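Local coordinates for protein endo-beta-mannanase (Rhizomucor miehei, PDB 4QP0) that probably cleaves internal beta-1,4-mannosidic linkages at random in mannans, galactomannans and glucomannans, as an extracellular family 5 glycoside hydrolase, at residues Y20-N25 with E292-S297; S42-L47 with W324-P329; L47-V52 with N351-M356; F336-S341 with T347-H352. All blocks are in the same frame, centred on the assembly; numbering follows the deposited sequence.

Contact 1. Residues Y20-N25 with E292-S297; sequences YFEGTN and EEYGLS
Asn25 contributes more of the buried surface than any other residue here, and its amide shows how one polar side chain can join two strands that are not neighbours in a sheet. Its ND2 donates to the backbone oxygen of Glu292, with 2.8 Å between Asn25 ND2 and Glu292 O and an N-H...O angle of 159°. The acceptor lies practically in the amide plane, and the donor in turn in the carbonyl plane of Glu292. OD1 accepts from Arg53 NH1, which fixes the flip of the group, and Arg53 outside the two segments also pairs with the carboxylates of Glu292 and Glu293. Glu293 passes its CG methylene across the amide at about a right angle, 3.9 Å from Asn25 ND2, while its carboxylate also meets Tyr258 OH. Tyr294 brings its OH to 4.0 Å from Glu22 OE2; the hydroxyl is hydrogen-bonded to Gln310 NE2, which donates to it, and to Asp321 OD1. Asn25, Glu292 and Glu293 face the interior of the TIM barrel at the C-terminal ends of its strands, whereas Glu22 and Tyr294 point outward, between strands and surrounding helices; Glu293 is placed consistently with the nucleophile position of family 5 glycosidases.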
loop_
_atom_site.group_PDB
_atom_site.type_symbol
_atom_site.label_atom_id
_atom_site.label_comp_id
_atom_site.label_asym_id
_atom_site.label_seq_id
_atom_site.Cartn_x
_atom_site.Cartn_y
_atom_site.Cartn_z
ATOM N N TYR A 20 5.507 0.778 16.893
ATOM C CA TYR A 20 5.630 -0.524 16.229
ATOM C C TYR A 20 4.240 -1.136 16.157
ATOM O O TYR A 20 3.502 -1.106 17.139
ATOM C CB TYR A 20 6.563 -1.473 16.997
ATOM C CG TYR A 20 8.018 -1.062 17.022
ATOM C CD1 TYR A 20 8.889 -1.440 16.004
ATOM C CD2 TYR A 20 8.531 -0.312 18.075
ATOM C CE1 TYR A 20 10.224 -1.067 16.021
ATOM C CE2 TYR A 20 9.868 0.061 18.109
ATOM C CZ TYR A 20 10.707 -0.316 17.074
ATOM O OH TYR A 20 12.031 0.056 17.102
ATOM N N PHE A 21 3.882 -1.686 14.996
ATOM C CA PHE A 21 2.575 -2.296 14.839
ATOM C C PHE A 21 2.553 -3.458 13.859
ATOM O O PHE A 21 3.407 -3.558 12.978
ATOM C CB PHE A 21 1.537 -1.247 14.441
ATOM C CG PHE A 21 1.807 -0.580 13.113
ATOM C CD1 PHE A 21 1.269 -1.092 11.939
ATOM C CD2 PHE A 21 2.578 0.582 13.043
ATOM C CE1 PHE A 21 1.499 -0.464 10.720
ATOM C CE2 PHE A 21 2.808 1.211 11.830
ATOM C CZ PHE A 21 2.269 0.685 10.670
ATOM N N GLU A 22 1.583 -4.348 14.041
ATOM C CA GLU A 22 1.128 -5.204 12.960
ATOM C C GLU A 22 -0.151 -4.570 12.429
ATOM O O GLU A 22 -1.061 -4.272 13.196
ATOM C CB GLU A 22 0.867 -6.635 13.436
ATOM C CG GLU A 22 0.329 -7.553 12.344
ATOM C CD GLU A 22 -0.138 -8.894 12.877
ATOM O OE1 GLU A 22 0.210 -9.235 14.027
ATOM O OE2 GLU A 22 -0.855 -9.614 12.146
ATOM N N GLY A 23 -0.204 -4.327 11.126
ATOM C CA GLY A 23 -1.405 -3.800 10.502
ATOM C C GLY A 23 -2.018 -4.864 9.623
ATOM O O GLY A 23 -1.610 -6.015 9.684
ATOM N N THR A 24 -2.991 -4.484 8.801
ATOM C CA THR A 24 -3.580 -5.423 7.851
ATOM C C THR A 24 -3.969 -4.742 6.537
ATOM O O THR A 24 -3.870 -3.526 6.414
ATOM C CB THR A 24 -4.778 -6.191 8.453
ATOM O OG1 THR A 24 -5.180 -7.224 7.548
ATOM C CG2 THR A 24 -5.964 -5.272 8.722
ATOM N N ASN A 25 -4.370 -5.548 5.554
ATOM C CA ASN A 25 -4.907 -5.043 4.296
ATOM C C ASN A 25 -6.391 -5.346 4.173
ATOM O O ASN A 25 -6.874 -6.364 4.694
ATOM C CB ASN A 25 -4.176 -5.641 3.095
ATOM C CG ASN A 25 -2.824 -5.005 2.851
ATOM O OD1 ASN A 25 -2.677 -4.154 1.968
ATOM N ND2 ASN A 25 -1.825 -5.416 3.629
ATOM N N GLU A 292 4.474 -4.316 4.207
ATOM C CA GLU A 292 3.082 -3.895 4.247
ATOM C C GLU A 292 2.147 -4.901 3.600
ATOM O O GLU A 292 0.930 -4.789 3.746
ATOM C CB GLU A 292 2.930 -2.530 3.598
ATOM C CG GLU A 292 3.402 -2.491 2.155
ATOM C CD GLU A 292 2.890 -1.267 1.451
ATOM O OE1 GLU A 292 2.275 -0.432 2.144
ATOM O OE2 GLU A 292 3.096 -1.137 0.220
ATOM N N GLU A 293 2.719 -5.853 2.864
ATOM C CA GLU A 293 1.981 -7.010 2.368
ATOM C C GLU A 293 2.797 -8.262 2.612
ATOM O O GLU A 293 3.982 -8.316 2.279
ATOM C CB GLU A 293 1.693 -6.907 0.870
ATOM C CG GLU A 293 0.386 -6.227 0.515
ATOM C CD GLU A 293 0.042 -6.334 -0.971
ATOM O OE1 GLU A 293 0.028 -7.460 -1.520
ATOM O OE2 GLU A 293 -0.236 -5.283 -1.588
ATOM N N TYR A 294 2.166 -9.257 3.219
ATOM C CA TYR A 294 2.694 -10.614 3.184
ATOM C C TYR A 294 1.570 -11.620 3.226
ATOM O O TYR A 294 0.497 -11.338 3.770
ATOM C CB TYR A 294 3.759 -10.873 4.257
ATOM C CG TYR A 294 3.312 -10.775 5.681
ATOM C CD1 TYR A 294 2.950 -11.916 6.396
ATOM C CD2 TYR A 294 3.301 -9.552 6.342
ATOM C CE1 TYR A 294 2.563 -11.836 7.727
ATOM C CE2 TYR A 294 2.911 -9.457 7.664
ATOM C CZ TYR A 294 2.546 -10.600 8.355
ATOM O OH TYR A 294 2.154 -10.505 9.668
ATOM N N GLY A 295 1.800 -12.772 2.613
ATOM C CA GLY A 295 0.763 -13.781 2.555
ATOM C C GLY A 295 1.234 -15.155 2.155
ATOM O O GLY A 295 2.235 -15.303 1.454
ATOM N N LEU A 296 0.502 -16.158 2.625
ATOM C CA LEU A 296 0.655 -17.531 2.176
ATOM C C LEU A 296 -0.728 -18.102 1.858
ATOM O O LEU A 296 -1.712 -17.777 2.537
ATOM C CB LEU A 296 1.392 -18.369 3.225
ATOM C CG LEU A 296 2.877 -18.004 3.387
ATOM C CD1 LEU A 296 3.483 -18.711 4.590
ATOM C CD2 LEU A 296 3.670 -18.295 2.114
ATOM N N SER A 297 -0.782 -18.934 0.815
ATOM C CA SER A 297 -2.036 -19.429 0.224
ATOM C C SER A 297 -2.882 -20.342 1.106
ATOM O O SER A 297 -4.071 -20.523 0.840
ATOM C CB SER A 297 -1.754 -20.175 -1.087
ATOM O OG SER A 297 -1.079 -19.352 -2.016
#

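Contact 2. Residues S42-L47 with W324-P329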
loop_
_atom_site.group_PDB
_atom_site.type_symbol
_atom_site.label_atom_id
_atom_site.label_comp_id
_atom_site.label_asym_id
_atom_site.label_seq_id
_atom_site.Cartn_x
_atom_site.Cartn_y
_atom_site.Cartn_z
ATOM N N SER A 42 -13.965 -3.083 13.826
ATOM C CA SER A 42 -14.148 -3.691 15.154
ATOM C C SER A 42 -13.396 -5.021 15.290
ATOM O O SER A 42 -12.899 -5.347 16.369
ATOM C CB SER A 42 -15.630 -3.831 15.525
ATOM O OG SER A 42 -16.373 -4.371 14.455
ATOM N N ASP A 43 -13.294 -5.772 14.189
ATOM C CA ASP A 43 -12.471 -6.985 14.154
ATOM C C ASP A 43 -11.000 -6.624 14.359
ATOM O O ASP A 43 -10.312 -7.228 15.188
ATOM C CB ASP A 43 -12.639 -7.737 12.828
ATOM C CG ASP A 43 -13.997 -8.422 12.688
ATOM O OD1 ASP A 43 -14.888 -8.237 13.548
ATOM O OD2 ASP A 43 -14.169 -9.156 11.690
ATOM N N MET A 44 -10.536 -5.627 13.605
ATOM C CA MET A 44 -9.184 -5.097 13.735
ATOM C C MET A 44 -8.891 -4.701 15.166
ATOM O O MET A 44 -7.868 -5.094 15.718
ATOM C CB MET A 44 -8.981 -3.885 12.816
ATOM C CG MET A 44 -8.592 -4.224 11.390
ATOM S SD MET A 44 -8.410 -2.747 10.362
ATOM C CE MET A 44 -6.875 -2.104 11.026
ATOM N N LYS A 45 -9.796 -3.924 15.758
ATOM C CA LYS A 45 -9.646 -3.459 17.136
ATOM C C LYS A 45 -9.404 -4.606 18.115
ATOM O O LYS A 45 -8.404 -4.602 18.834
ATOM C CB LYS A 45 -10.851 -2.598 17.566
ATOM C CG LYS A 45 -10.891 -2.189 19.043
ATOM C CD LYS A 45 -9.684 -1.367 19.505
ATOM C CE LYS A 45 -9.956 0.135 19.487
ATOM N NZ LYS A 45 -8.824 0.916 20.067
ATOM N N SER A 46 -10.296 -5.593 18.127
ATOM C CA SER A 46 -10.210 -6.683 19.113
ATOM C C SER A 46 -9.038 -7.614 18.826
ATOM O O SER A 46 -8.584 -8.332 19.720
ATOM C CB SER A 46 -11.516 -7.471 19.190
ATOM O OG SER A 46 -11.663 -8.306 18.060
ATOM N N LEU A 47 -8.556 -7.587 17.579
ATOM C CA LEU A 47 -7.363 -8.330 17.171
ATOM C C LEU A 47 -6.075 -7.569 17.461
ATOM O O LEU A 47 -4.979 -8.118 17.304
ATOM C CB LEU A 47 -7.435 -8.719 15.689
ATOM C CG LEU A 47 -7.736 -10.188 15.344
ATOM C CD1 LEU A 47 -8.869 -10.796 16.165
ATOM C CD2 LEU A 47 -8.018 -10.335 13.860
ATOM N N TRP A 324 -1.654 -9.721 4.469
ATOM C CA TRP A 324 -2.691 -9.763 3.471
ATOM C C TRP A 324 -3.376 -11.095 3.609
ATOM O O TRP A 324 -2.740 -12.130 3.421
ATOM C CB TRP A 324 -2.079 -9.578 2.084
ATOM C CG TRP A 324 -3.070 -9.658 0.953
ATOM C CD1 TRP A 324 -3.700 -10.795 0.465
ATOM C CD2 TRP A 324 -3.564 -8.556 0.100
ATOM N NE1 TRP A 324 -4.531 -10.483 -0.581
ATOM C CE2 TRP A 324 -4.500 -9.157 -0.845
ATOM C CE3 TRP A 324 -3.342 -7.187 0.042
ATOM C CZ2 TRP A 324 -5.175 -8.400 -1.805
ATOM C CZ3 TRP A 324 -4.023 -6.433 -0.924
ATOM C CH2 TRP A 324 -4.913 -7.029 -1.828
ATOM N N GLN A 325 -4.667 -11.111 3.949
ATOM C CA GLN A 325 -5.477 -9.917 4.211
ATOM C C GLN A 325 -6.617 -10.292 5.141
ATOM O O GLN A 325 -6.997 -11.462 5.208
ATOM C CB GLN A 325 -6.053 -9.350 2.914
ATOM C CG GLN A 325 -7.032 -10.272 2.198
ATOM C CD GLN A 325 -7.541 -9.663 0.902
ATOM O OE1 GLN A 325 -7.737 -8.452 0.801
ATOM N NE2 GLN A 325 -7.762 -10.506 -0.092
ATOM N N ILE A 326 -7.166 -9.311 5.851
ATOM C CA ILE A 326 -8.329 -9.582 6.697
ATOM C C ILE A 326 -9.601 -9.805 5.861
ATOM O O ILE A 326 -9.795 -9.180 4.813
ATOM C CB ILE A 326 -8.535 -8.506 7.797
ATOM C CG1 ILE A 326 -9.480 -9.036 8.897
ATOM C CG2 ILE A 326 -9.009 -7.187 7.202
ATOM C CD1 ILE A 326 -9.702 -8.085 10.057
ATOM N N ALA A 327 -10.455 -10.709 6.328
ATOM C CA ALA A 327 -11.635 -11.114 5.577
ATOM C C ALA A 327 -12.936 -10.803 6.297
ATOM O O ALA A 327 -13.270 -11.444 7.294
ATOM C CB ALA A 327 -11.561 -12.597 5.242
ATOM N N VAL A 328 -13.654 -9.808 5.787
ATOM C CA VAL A 328 -15.021 -9.523 6.204
ATOM C C VAL A 328 -15.850 -9.306 4.940
ATOM O O VAL A 328 -15.509 -8.445 4.124
ATOM C CB VAL A 328 -15.103 -8.273 7.102
ATOM N N PRO A 329 -16.925 -10.102 4.748
ATOM C CA PRO A 329 -17.390 -11.208 5.595
ATOM C C PRO A 329 -16.385 -12.355 5.601
ATOM O O PRO A 329 -15.580 -12.464 4.671
ATOM C CB PRO A 329 -18.690 -11.652 4.911
ATOM C CG PRO A 329 -18.533 -11.231 3.484
ATOM C CD PRO A 329 -17.772 -9.938 3.548
HETATM O O HOH W 1 -12.736 -11.253 10.035
#
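Ile326 pushes its CD1 methyl against two successive residues of a helix, an example of a single branched side chain closing the gap between a loop and a helix. The methyl lies 4.1 Å from Asp43 CB and 4.2 Å from Met44 CG, so on the aspartate it meets the methylene and not the carboxylate. A fully extended chain delivers it: CG1 is anti to the backbone nitrogen (chi1 -163°) and CD1 continues straight on. The carboxylate of Asp43 is engaged beside this apolar patch. Water 1 donates to Asp43 OD2 at 3.0 Å and to Ala327 O at 2.8 Å, a bridge between the helix and the loop backbone where no direct hydrogen bond is made.

One shell further out, the loop is held from several directions. Ile326 pairs through its backbone with Asn25, and the hydroxyl of Tyr28 bonds to both Ile326 O and Val328 N. Met44, for its part, packs on Thr24 of the first barrel strand. Before Ile326 the chain turns through a cis peptide between Trp324 and Gln325. A tryptophan followed by a non-proline cis peptide at the end of the eighth strand is a recurrent feature of clan A glycoside hydrolases, and here the segment after it packs onto the first helix of the TIM barrel.

Contact 3. Residues L47-V52 with N351-M356; sequences LGLPVV and NHADAM
Gly48 brings the chain out of helix 34-47 with a positive phi of 80°, and there its CA comes within 5.7 Å of Ala353 CA on the last helix. The turn is a Schellman motif; one of its two bonds back into the final helical turn joins Leu49 N to Met44 O, 2.9 Å apart. The positive phi favours glycine at this position, and a side chain on it would have pointed toward the helix; the contact is made largely by carbonyl groups meeting a methyl.

That methyl is Ala353 CB. It sits 3.6 Å from Leu47 O and equally 3.6 Å from Gly48 O, resting against two consecutive carbonyl oxygens of the turn. Leu49 supplies the apolar part: its CG is anti to the carbonyl carbon (chi1 -57°), and the branch curves back until CD2 lies 4.2 Å from Ala353 CB. Leu49 also packs on Met44, so it is shared between the helix just left and the helix 345-358 approached here. Ala353 meets Glu22 of the first strand as well.

A water completes the junction. Water 2 donates to Gly48 O and, at 2.9 Å, to Ala353 O, linking turn and helix where they make no direct hydrogen bond to each other. The arrangement belongs to the N-terminal end of a TIM barrel, where the alpha-beta turn leading from the first helix into the second strand packs on the helix that follows the eighth strand.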
loop_
_atom_site.group_PDB
_atom_site.type_symbol
_atom_site.label_atom_id
_atom_site.label_comp_id
_atom_site.label_asym_id
_atom_site.label_seq_id
_atom_site.Cartn_x
_atom_site.Cartn_y
_atom_site.Cartn_z
ATOM N N LEU A 47 -8.556 -7.587 17.579
ATOM C CA LEU A 47 -7.363 -8.330 17.171
ATOM C C LEU A 47 -6.075 -7.569 17.461
ATOM O O LEU A 47 -4.979 -8.118 17.304
ATOM C CB LEU A 47 -7.435 -8.719 15.689
ATOM C CG LEU A 47 -7.736 -10.188 15.344
ATOM C CD1 LEU A 47 -8.869 -10.796 16.165
ATOM C CD2 LEU A 47 -8.018 -10.335 13.860
ATOM N N GLY A 48 -6.214 -6.315 17.894
ATOM C CA GLY A 48 -5.072 -5.488 18.293
ATOM C C GLY A 48 -4.319 -4.866 17.133
ATOM O O GLY A 48 -3.116 -4.628 17.215
ATOM N N LEU A 49 -5.025 -4.604 16.044
ATOM C CA LEU A 49 -4.411 -3.990 14.865
ATOM C C LEU A 49 -4.800 -2.520 14.827
ATOM O O LEU A 49 -5.990 -2.208 14.792
ATOM C CB LEU A 49 -4.878 -4.689 13.587
ATOM C CG LEU A 49 -4.663 -6.198 13.413
ATOM C CD1 LEU A 49 -5.487 -6.711 12.237
ATOM C CD2 LEU A 49 -3.195 -6.560 13.240
ATOM N N PRO A 50 -3.806 -1.611 14.854
ATOM C CA PRO A 50 -4.109 -0.178 14.853
ATOM C C PRO A 50 -4.064 0.502 13.475
ATOM O O PRO A 50 -4.435 1.675 13.365
ATOM C CB PRO A 50 -3.006 0.397 15.745
ATOM C CG PRO A 50 -1.843 -0.518 15.532
ATOM C CD PRO A 50 -2.373 -1.864 15.102
ATOM N N VAL A 51 -3.614 -0.213 12.446
ATOM C CA VAL A 51 -3.481 0.378 11.106
ATOM C C VAL A 51 -4.013 -0.557 10.027
ATOM O O VAL A 51 -3.807 -1.772 10.094
ATOM C CB VAL A 51 -2.007 0.730 10.757
ATOM C CG1 VAL A 51 -1.898 1.269 9.333
ATOM C CG2 VAL A 51 -1.434 1.751 11.728
ATOM N N VAL A 52 -4.675 0.014 9.020
ATOM C CA VAL A 52 -5.065 -0.753 7.841
ATOM C C VAL A 52 -4.670 -0.048 6.516
ATOM O O VAL A 52 -4.821 1.171 6.358
ATOM C CB VAL A 52 -6.561 -1.175 7.909
ATOM C CG1 VAL A 52 -7.491 0.030 7.893
ATOM C CG2 VAL A 52 -6.918 -2.167 6.811
ATOM N N ASN A 351 -0.770 -12.980 18.499
ATOM C CA ASN A 351 0.472 -12.985 19.270
ATOM C C ASN A 351 1.414 -11.870 18.850
ATOM O O ASN A 351 1.997 -11.194 19.695
ATOM C CB ASN A 351 1.173 -14.340 19.167
ATOM C CG ASN A 351 0.489 -15.415 20.000
ATOM O OD1 ASN A 351 -0.480 -15.147 20.725
ATOM N ND2 ASN A 351 0.985 -16.644 19.891
ATOM N N HIS A 352 1.534 -11.672 17.538
ATOM C CA HIS A 352 2.442 -10.680 16.984
ATOM C C HIS A 352 1.948 -9.274 17.138
ATOM O O HIS A 352 2.747 -8.360 17.369
ATOM C CB HIS A 352 2.714 -10.978 15.517
ATOM C CG HIS A 352 3.711 -10.045 14.875
ATOM N ND1 HIS A 352 4.965 -9.895 15.339
ATOM C CD2 HIS A 352 3.599 -9.215 13.759
ATOM C CE1 HIS A 352 5.623 -9.013 14.561
ATOM N NE2 HIS A 352 4.784 -8.598 13.596
ATOM N N ALA A 353 0.638 -9.076 16.995
ATOM C CA ALA A 353 0.042 -7.745 17.120
ATOM C C ALA A 353 0.333 -7.150 18.498
ATOM O O ALA A 353 0.764 -5.996 18.603
ATOM C CB ALA A 353 -1.454 -7.795 16.851
ATOM N N ASP A 354 0.125 -7.959 19.542
ATOM C CA ASP A 354 0.419 -7.577 20.928
ATOM C C ASP A 354 1.900 -7.279 21.157
ATOM O O ASP A 354 2.238 -6.339 21.872
ATOM C CB ASP A 354 -0.047 -8.666 21.911
ATOM C CG ASP A 354 -1.538 -8.967 21.799
ATOM O OD1 ASP A 354 -2.356 -8.017 21.728
ATOM O OD2 ASP A 354 -1.898 -10.162 21.782
ATOM N N ALA A 355 2.771 -8.081 20.549
ATOM C CA ALA A 355 4.214 -7.924 20.708
ATOM C C ALA A 355 4.735 -6.632 20.066
ATOM O O ALA A 355 5.639 -5.996 20.608
ATOM C CB ALA A 355 4.948 -9.143 20.165
ATOM N N MET A 356 4.169 -6.242 18.924
ATOM C CA MET A 356 4.489 -4.947 18.336
ATOM C C MET A 356 3.882 -3.801 19.148
ATOM O O MET A 356 4.518 -2.768 19.333
ATOM C CB MET A 356 4.024 -4.867 16.876
ATOM C CG MET A 356 4.667 -5.892 15.956
ATOM S SD MET A 356 6.432 -5.634 15.707
ATOM C CE MET A 356 6.401 -4.575 14.254
HETATM O O HOH W 2 -0.038 -4.089 16.556
#

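Contact 4. Residues F336-S341 with T347-H352; sequences FGICAS and TTVTNH
Chi1 of -76° in Ile338 sets its CG2 methyl anti to the backbone nitrogen, and chi1 of 170° in Val349 sets its own CG2 anti to the carbonyl carbon, so that the two methyls reach toward each other tip to tip. Ile338 CG2 and Val349 CG2 end 4.1 Å apart. The other branch of the isoleucine runs out extended through CG1, and its CD1 comes up to Thr348 CB at 4.5 Å, a looser touch. One forked side chain from the loop thus lies against two successive residues of the helix, at a point where the helix carries a wider, pi-type turn (347-350).

Thr348 meets Ile338 through carbon, while its OG1 is hydrogen-bonded to the carbonyl oxygen of Asp344 in the turn before. Behind Ile338 the loop is pinned through its backbone, which is hydrogen-bonded to Gln325 on one side and to Ala327 on the next. The following residue, Cys339, forms a disulfide with Cys330. Further apolar cover for Ile338 comes from Tyr306 and Ile345, while Val349 also packs on Glu22 of the first strand.

No hydrogen bond or charge pair joins the two segments. Their attraction is therefore one of dispersion and burial between small aliphatic groups, with little directional preference of its own; the exact placing of Ile338 is probably set more by the backbone bonds and the neighbouring disulfide.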
loop_
_atom_site.group_PDB
_atom_site.type_symbol
_atom_site.label_atom_id
_atom_site.label_comp_id
_atom_site.label_asym_id
_atom_site.label_seq_id
_atom_site.Cartn_x
_atom_site.Cartn_y
_atom_site.Cartn_z
ATOM N N PHE A 336 -5.742 -15.931 0.632
ATOM C CA PHE A 336 -4.997 -15.272 1.702
ATOM C C PHE A 336 -5.892 -14.680 2.795
ATOM O O PHE A 336 -5.391 -14.155 3.791
ATOM C CB PHE A 336 -4.125 -14.163 1.128
ATOM C CG PHE A 336 -3.117 -14.626 0.110
ATOM C CD1 PHE A 336 -1.930 -15.239 0.508
ATOM C CD2 PHE A 336 -3.338 -14.414 -1.245
ATOM C CE1 PHE A 336 -0.993 -15.645 -0.430
ATOM C CE2 PHE A 336 -2.404 -14.815 -2.188
ATOM C CZ PHE A 336 -1.230 -15.433 -1.781
ATOM N N GLY A 337 -7.207 -14.762 2.604
ATOM C CA GLY A 337 -8.170 -14.185 3.542
ATOM C C GLY A 337 -8.146 -14.852 4.906
ATOM O O GLY A 337 -8.274 -16.073 5.008
ATOM N N ILE A 338 -7.961 -14.033 5.945
ATOM C CA ILE A 338 -7.970 -14.468 7.341
ATOM C C ILE A 338 -9.129 -13.786 8.063
ATOM O O ILE A 338 -9.279 -12.567 7.981
ATOM C CB ILE A 338 -6.634 -14.123 8.049
ATOM C CG1 ILE A 338 -5.534 -15.099 7.622
ATOM C CG2 ILE A 338 -6.794 -14.149 9.567
ATOM C CD1 ILE A 338 -4.134 -14.694 8.040
ATOM N N CYS A 339 -9.955 -14.576 8.748
ATOM C CA CYS A 339 -11.076 -14.031 9.513
ATOM C C CYS A 339 -10.641 -13.822 10.956
ATOM O O CYS A 339 -9.697 -14.457 11.413
ATOM C CB CYS A 339 -12.285 -14.971 9.477
ATOM S SG CYS A 339 -12.669 -15.719 7.873
ATOM N N ALA A 340 -11.324 -12.931 11.669
ATOM C CA ALA A 340 -11.090 -12.760 13.098
ATOM C C ALA A 340 -11.706 -13.927 13.864
ATOM O O ALA A 340 -11.286 -14.238 14.981
ATOM C CB ALA A 340 -11.666 -11.443 13.581
ATOM N N SER A 341 -12.701 -14.562 13.244
ATOM C CA SER A 341 -13.385 -15.717 13.814
ATOM C C SER A 341 -12.541 -16.997 13.726
ATOM O O SER A 341 -12.884 -18.015 14.331
ATOM C CB SER A 341 -14.748 -15.915 13.133
ATOM O OG SER A 341 -14.596 -16.333 11.786
ATOM N N THR A 347 -2.008 -17.302 16.719
ATOM C CA THR A 347 -0.689 -17.633 16.200
ATOM C C THR A 347 -0.439 -17.138 14.765
ATOM O O THR A 347 0.708 -17.063 14.337
ATOM C CB THR A 347 -0.338 -19.129 16.377
ATOM O OG1 THR A 347 -1.314 -19.941 15.727
ATOM C CG2 THR A 347 -0.289 -19.483 17.860
ATOM N N THR A 348 -1.501 -16.789 14.043
ATOM C CA THR A 348 -1.357 -16.180 12.715
ATOM C C THR A 348 -1.257 -14.652 12.785
ATOM O O THR A 348 -0.592 -14.024 11.954
ATOM C CB THR A 348 -2.515 -16.565 11.761
ATOM O OG1 THR A 348 -3.773 -16.256 12.368
ATOM C CG2 THR A 348 -2.488 -18.044 11.434
ATOM N N VAL A 349 -1.918 -14.055 13.776
ATOM C CA VAL A 349 -2.124 -12.604 13.788
ATOM C C VAL A 349 -1.942 -11.985 15.169
ATOM O O VAL A 349 -1.248 -10.976 15.311
ATOM C CB VAL A 349 -3.534 -12.243 13.269
ATOM C CG1 VAL A 349 -3.834 -10.769 13.500
ATOM C CG2 VAL A 349 -3.686 -12.591 11.793
ATOM N N THR A 350 -2.565 -12.600 16.175
ATOM C CA THR A 350 -2.751 -11.973 17.488
ATOM C C THR A 350 -1.484 -11.865 18.337
ATOM O O THR A 350 -1.159 -10.775 18.825
ATOM C CB THR A 350 -3.939 -12.615 18.257
ATOM O OG1 THR A 350 -5.124 -11.871 17.970
ATOM C CG2 THR A 350 -3.728 -12.635 19.773
ATOM N N ASN A 351 -0.770 -12.980 18.499
ATOM C CA ASN A 351 0.472 -12.985 19.270
ATOM C C ASN A 351 1.414 -11.870 18.850
ATOM O O ASN A 351 1.997 -11.194 19.695
ATOM C CB ASN A 351 1.173 -14.340 19.167
ATOM C CG ASN A 351 0.489 -15.415 20.000
ATOM O OD1 ASN A 351 -0.480 -15.147 20.725
ATOM N ND2 ASN A 351 0.985 -16.644 19.891
ATOM N N HIS A 352 1.534 -11.672 17.538
ATOM C CA HIS A 352 2.442 -10.680 16.984
ATOM C C HIS A 352 1.948 -9.274 17.138
ATOM O O HIS A 352 2.747 -8.360 17.369
ATOM C CB HIS A 352 2.714 -10.978 15.517
ATOM C CG HIS A 352 3.711 -10.045 14.875
ATOM N ND1 HIS A 352 4.965 -9.895 15.339
ATOM C CD2 HIS A 352 3.599 -9.215 13.759
ATOM C CE1 HIS A 352 5.623 -9.013 14.561
ATOM N NE2 HIS A 352 4.784 -8.598 13.596
#

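From the N terminus, the first strand, in 20-25, is joined by contact 1 to the seventh, 267 residues later. The helix that follows opens contact 2, closed by the loop after strand 320-323, and its end opens contact 3, closed on helix 345-358. Each opens before the previous one closes and itself closes after it, so contacts 1, 2 and 3 all cross, the pattern expected where the end of a barrel returns to its beginning. Contact 4 is a short loop opening after contacts 1 and 2 have closed and ending on the same helix as contact 3. Leu47 is shared by contacts 2 and 3, and contact 4 lies beside contact 2, their centres about 8 Å apart.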